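Local coordinates for putative N-acetylmuramoyl-L-alanine amidase,autolysin cwp6 (Peptoclostridium difficile, PDB 5J72), which probably hydrolyses the amide bond between N-acetylmuramic acid and L-alanine in peptidoglycan, using a zinc-dependent amidase domain joined to cell wall-binding CWB2 modules, at residues Asp191-Glu194 / Ser195-Ala198; Lys564-Leu567 / Glu568-Met572. All blocks are in the same frame, centred on the assembly; numbering follows the deposited sequence.

Interaction 1: Asp191-Glu194 / Ser195-Ala198; sequences DIPE and STKA
The carbonyl oxygen of E194 accepts a hydrogen bond from A198 N, with N to O 2.9 Å and an N-H...O angle of 161°. One residue earlier, P193 O accepts from K197 N at 3.0 Å, and its 170° angle marks an almost straight bond. These two i to i+4 links form the first turn of the helix. Beside them, the E194 side chain crosses that of K197 obliquely: OE1 of E194 is 3.5 Å from K197 CD, whereas the charged ends, E194 OE1 and K197 NZ, stay 5.4 Å apart. A bend at chi2 (59°) folds E194 back over the turn and brings OE2 to 3.9 Å from A198 CB.

On the inner side, I192 and T196 cross at about a right angle, I192 CB lying 4.1 Å from T196 CG2. The tip of I192, CD1, rests 3.9 Å from K197 CA. T196 OG1 is hydrogen-bonded to L186 O of strand 184-187, while I192 packs on I225 of helix 219-228. The loop from strand 184-187 thus enters helix 194-203 with P193 at the N-cap position, part of the strand-helix alternation around the parallel sheet in this CWB2 module.

Interaction 2: Lys564-Leu567 / Glu568-Met572; sequences KRIL and EKFNM
The C-terminal part of helix 554-569 in the amidase domain combines an i to i+3 salt bridge with the turn by which the chain leaves the helix. R565 NH2 donates to E568 OE1 at 3.0 Å. The oxygen lies only 10° out of the guanidinium plane and receives the N-H on its syn lone pair, although the two flat groups stand 82° apart. The bend of R565 at chi2 (-56°) lays its chain alongside E568, with R565 CD 3.3 Å from E568 OE1. R565 NE forms a second salt bridge to D635 of helix 619-637, so two carboxylates, from E568 and D635, bind the guanidinium through NH2 and NE. The other carboxylate oxygen, E568 OE2, accepts a hydrogen bond from a water 3.0 Å away, which in turn accepts from K564 NZ at 2.7 Å.

Farther down, I566 O accepts from K569 N at 3.0 Å and, weakly, from F570 N; it also lies in the plane of the F570 ring at its edge, 3.3 Å from CD2. I566 CG2 meets F570 CD2 as well, at 4.1 Å. Past the helix, N571 centres an inverse gamma turn, and L567 CD2 approaches M572 O to 3.3 Å. This exit leads into strand 574-578, completing the beta-alpha-beta unit that strand 541-544 begins.

Overall arrangement
Interaction 1 comes first along the chain, and interaction 2 follows more than 360 residues later. Their centres are 52 Å apart and their nearest atoms about 41 Å, so they do not touch. The 191-194/195-198 contact starts helix 194-203 in a CWB2 module, beside the parallel sheet that includes strand 184-187. The 564-567/568-572 contact lies at the C-terminal part of helix 554-569 in the amidase domain, against a mixed six-stranded sheet; there the I566 side chain is about 11 Å from that of H530, a zinc ligand. One contact lies at a helix start and the other near a helix end, in separate domains, one consistent with cell-wall attachment and the other with peptidoglycan hydrolysis.

Interaction 1: Asp191-Glu194 / Ser195-Ala198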
loop_
_atom_site.group_PDB
_atom_site.type_symbol
_atom_site.label_atom_id
_atom_site.label_comp_id
_atom_site.label_asym_id
_atom_site.label_seq_id
_atom_site.Cartn_x
_atom_site.Cartn_y
_atom_site.Cartn_z
ATOM N N ASP A 191 27.884 13.980 -1.751
ATOM C CA ASP A 191 28.665 12.756 -1.483
ATOM C C ASP A 191 27.770 11.518 -1.527
ATOM O O ASP A 191 26.541 11.657 -1.570
ATOM C CB ASP A 191 29.276 12.809 -0.074
ATOM C CG ASP A 191 28.223 12.748 1.059
ATOM O OD1 ASP A 191 27.780 13.824 1.517
ATOM O OD2 ASP A 191 27.837 11.619 1.473
ATOM N N ILE A 192 28.369 10.326 -1.508
ATOM C CA ILE A 192 27.569 9.133 -1.356
ATOM C C ILE A 192 28.142 8.458 -0.166
ATOM O O ILE A 192 29.362 8.470 0.003
ATOM C CB ILE A 192 27.547 8.178 -2.580
ATOM C CG1 ILE A 192 29.006 7.954 -3.151
ATOM C CG2 ILE A 192 26.628 8.757 -3.631
ATOM C CD1 ILE A 192 29.078 6.744 -4.144
ATOM N N PRO A 193 27.317 7.883 0.726
ATOM C CA PRO A 193 27.892 7.199 1.887
ATOM C C PRO A 193 28.519 5.859 1.472
ATOM O O PRO A 193 28.307 5.363 0.368
ATOM C CB PRO A 193 26.705 7.000 2.814
ATOM C CG PRO A 193 25.532 7.053 1.960
ATOM C CD PRO A 193 25.872 8.074 0.890
ATOM N N GLU A 194 29.261 5.261 2.385
ATOM C CA GLU A 194 29.947 4.029 2.131
ATOM C C GLU A 194 28.991 2.897 1.725
ATOM O O GLU A 194 29.344 2.083 0.881
ATOM C CB GLU A 194 30.695 3.650 3.422
ATOM C CG GLU A 194 31.351 2.277 3.384
ATOM C CD GLU A 194 32.402 2.097 2.247
ATOM O OE1 GLU A 194 33.074 3.086 1.868
ATOM O OE2 GLU A 194 32.548 0.948 1.760
ATOM N N SER A 195 27.805 2.828 2.357
ATOM C CA SER A 195 26.815 1.815 2.045
ATOM C C SER A 195 26.496 1.922 0.513
ATOM O O SER A 195 26.605 0.900 -0.174
ATOM C CB SER A 195 25.578 2.031 2.940
ATOM O OG SER A 195 25.003 3.307 2.700
ATOM N N THR A 196 26.187 3.094 -0.019
ATOM C CA THR A 196 25.878 3.227 -1.461
ATOM C C THR A 196 27.144 2.923 -2.341
ATOM O O THR A 196 27.051 2.248 -3.353
ATOM C CB THR A 196 25.393 4.677 -1.767
ATOM O OG1 THR A 196 24.193 4.874 -1.018
ATOM C CG2 THR A 196 25.121 4.906 -3.276
ATOM N N LYS A 197 28.327 3.442 -1.917
ATOM C CA LYS A 197 29.559 3.197 -2.674
ATOM C C LYS A 197 29.800 1.678 -2.802
ATOM O O LYS A 197 30.110 1.218 -3.883
ATOM C CB LYS A 197 30.711 3.891 -1.903
ATOM C CG LYS A 197 32.101 3.358 -2.247
ATOM C CD LYS A 197 33.201 4.147 -1.434
ATOM C CE LYS A 197 34.597 3.604 -1.732
ATOM N NZ LYS A 197 35.140 4.260 -2.953
ATOM N N ALA A 198 29.646 0.903 -1.720
ATOM C CA ALA A 198 29.939 -0.523 -1.784
ATOM C C ALA A 198 28.906 -1.257 -2.615
ATOM O O ALA A 198 29.260 -2.235 -3.293
ATOM C CB ALA A 198 29.983 -1.127 -0.354
#

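Interaction 2: Lys564-Leu567 / Glu568-Met572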
loop_
_atom_site.group_PDB
_atom_site.type_symbol
_atom_site.label_atom_id
_atom_site.label_comp_id
_atom_site.label_asym_id
_atom_site.label_seq_id
_atom_site.Cartn_x
_atom_site.Cartn_y
_atom_site.Cartn_z
ATOM N N LYS A 564 -18.825 17.084 23.982
ATOM C CA LYS A 564 -17.930 18.253 24.103
ATOM C C LYS A 564 -16.941 18.250 22.915
ATOM O O LYS A 564 -16.824 19.260 22.211
ATOM C CB LYS A 564 -17.151 18.129 25.427
ATOM C CG LYS A 564 -16.181 19.282 25.675
ATOM C CD LYS A 564 -15.564 19.212 27.088
ATOM C CE LYS A 564 -15.208 20.635 27.633
ATOM N NZ LYS A 564 -13.989 20.627 28.520
ATOM N N ARG A 565 -16.251 17.091 22.661
ATOM C CA ARG A 565 -15.245 17.120 21.551
ATOM C C ARG A 565 -15.866 17.394 20.198
ATOM O O ARG A 565 -15.287 18.117 19.398
ATOM C CB ARG A 565 -14.450 15.829 21.545
ATOM C CG ARG A 565 -13.624 15.649 22.842
ATOM C CD ARG A 565 -12.671 16.855 23.102
ATOM N NE ARG A 565 -11.691 16.408 24.083
ATOM C CZ ARG A 565 -10.569 17.061 24.360
ATOM N NH1 ARG A 565 -9.713 16.564 25.238
ATOM N NH2 ARG A 565 -10.307 18.219 23.775
ATOM N N ILE A 566 -17.064 16.841 19.920
ATOM C CA ILE A 566 -17.655 17.097 18.623
ATOM C C ILE A 566 -17.920 18.580 18.457
ATOM O O ILE A 566 -17.609 19.192 17.419
ATOM C CB ILE A 566 -18.985 16.305 18.485
ATOM C CG1 ILE A 566 -18.659 14.793 18.395
ATOM C CG2 ILE A 566 -19.773 16.804 17.222
ATOM C CD1 ILE A 566 -19.956 13.954 18.327
ATOM N N LEU A 567 -18.526 19.171 19.511
ATOM C CA LEU A 567 -18.876 20.580 19.461
ATOM C C LEU A 567 -17.618 21.465 19.373
ATOM O O LEU A 567 -17.737 22.577 18.889
ATOM C CB LEU A 567 -19.754 20.905 20.666
ATOM C CG LEU A 567 -21.187 20.268 20.537
ATOM C CD1 LEU A 567 -21.962 20.335 21.857
ATOM C CD2 LEU A 567 -21.949 21.018 19.446
ATOM N N GLU A 568 -16.428 20.981 19.806
ATOM C CA GLU A 568 -15.197 21.787 19.675
ATOM C C GLU A 568 -14.866 22.034 18.194
ATOM O O GLU A 568 -14.176 23.009 17.914
ATOM C CB GLU A 568 -13.988 21.082 20.408
ATOM C CG GLU A 568 -14.178 21.153 21.923
ATOM C CD GLU A 568 -13.020 20.558 22.752
ATOM O OE1 GLU A 568 -12.076 19.976 22.172
ATOM O OE2 GLU A 568 -13.079 20.693 24.025
ATOM N N LYS A 569 -15.357 21.200 17.220
ATOM C CA LYS A 569 -15.013 21.396 15.787
ATOM C C LYS A 569 -16.198 21.597 14.922
ATOM O O LYS A 569 -16.046 21.867 13.747
ATOM C CB LYS A 569 -14.297 20.167 15.170
ATOM C CG LYS A 569 -13.050 19.769 15.886
ATOM C CD LYS A 569 -11.893 20.657 15.524
ATOM C CE LYS A 569 -11.128 20.898 16.794
ATOM N NZ LYS A 569 -9.764 21.408 16.534
ATOM N N PHE A 570 -17.374 21.436 15.472
ATOM C CA PHE A 570 -18.579 21.547 14.683
ATOM C C PHE A 570 -19.586 22.485 15.353
ATOM O O PHE A 570 -20.032 22.160 16.460
ATOM C CB PHE A 570 -19.223 20.120 14.552
ATOM C CG PHE A 570 -18.398 19.208 13.673
ATOM C CD1 PHE A 570 -18.499 19.270 12.294
ATOM C CD2 PHE A 570 -17.493 18.329 14.220
ATOM C CE1 PHE A 570 -17.699 18.467 11.485
ATOM C CE2 PHE A 570 -16.691 17.521 13.400
ATOM C CZ PHE A 570 -16.810 17.607 12.041
ATOM N N ASN A 571 -19.971 23.597 14.708
ATOM C CA ASN A 571 -20.943 24.485 15.345
ATOM C C ASN A 571 -22.358 24.016 15.032
ATOM O O ASN A 571 -23.040 24.633 14.223
ATOM C CB ASN A 571 -20.790 25.963 14.873
ATOM C CG ASN A 571 -21.496 26.937 15.824
ATOM N N MET A 572 -22.789 22.920 15.670
ATOM C CA MET A 572 -24.131 22.353 15.499
ATOM C C MET A 572 -24.902 22.515 16.784
ATOM O O MET A 572 -24.295 22.702 17.840
ATOM C CB MET A 572 -24.059 20.848 15.189
ATOM C CG MET A 572 -23.505 20.541 13.828
ATOM S SD MET A 572 -23.380 18.738 13.617
ATOM C CE MET A 572 -22.212 18.606 12.142
HETATM O O HOH W 1 -11.900 20.299 26.802
#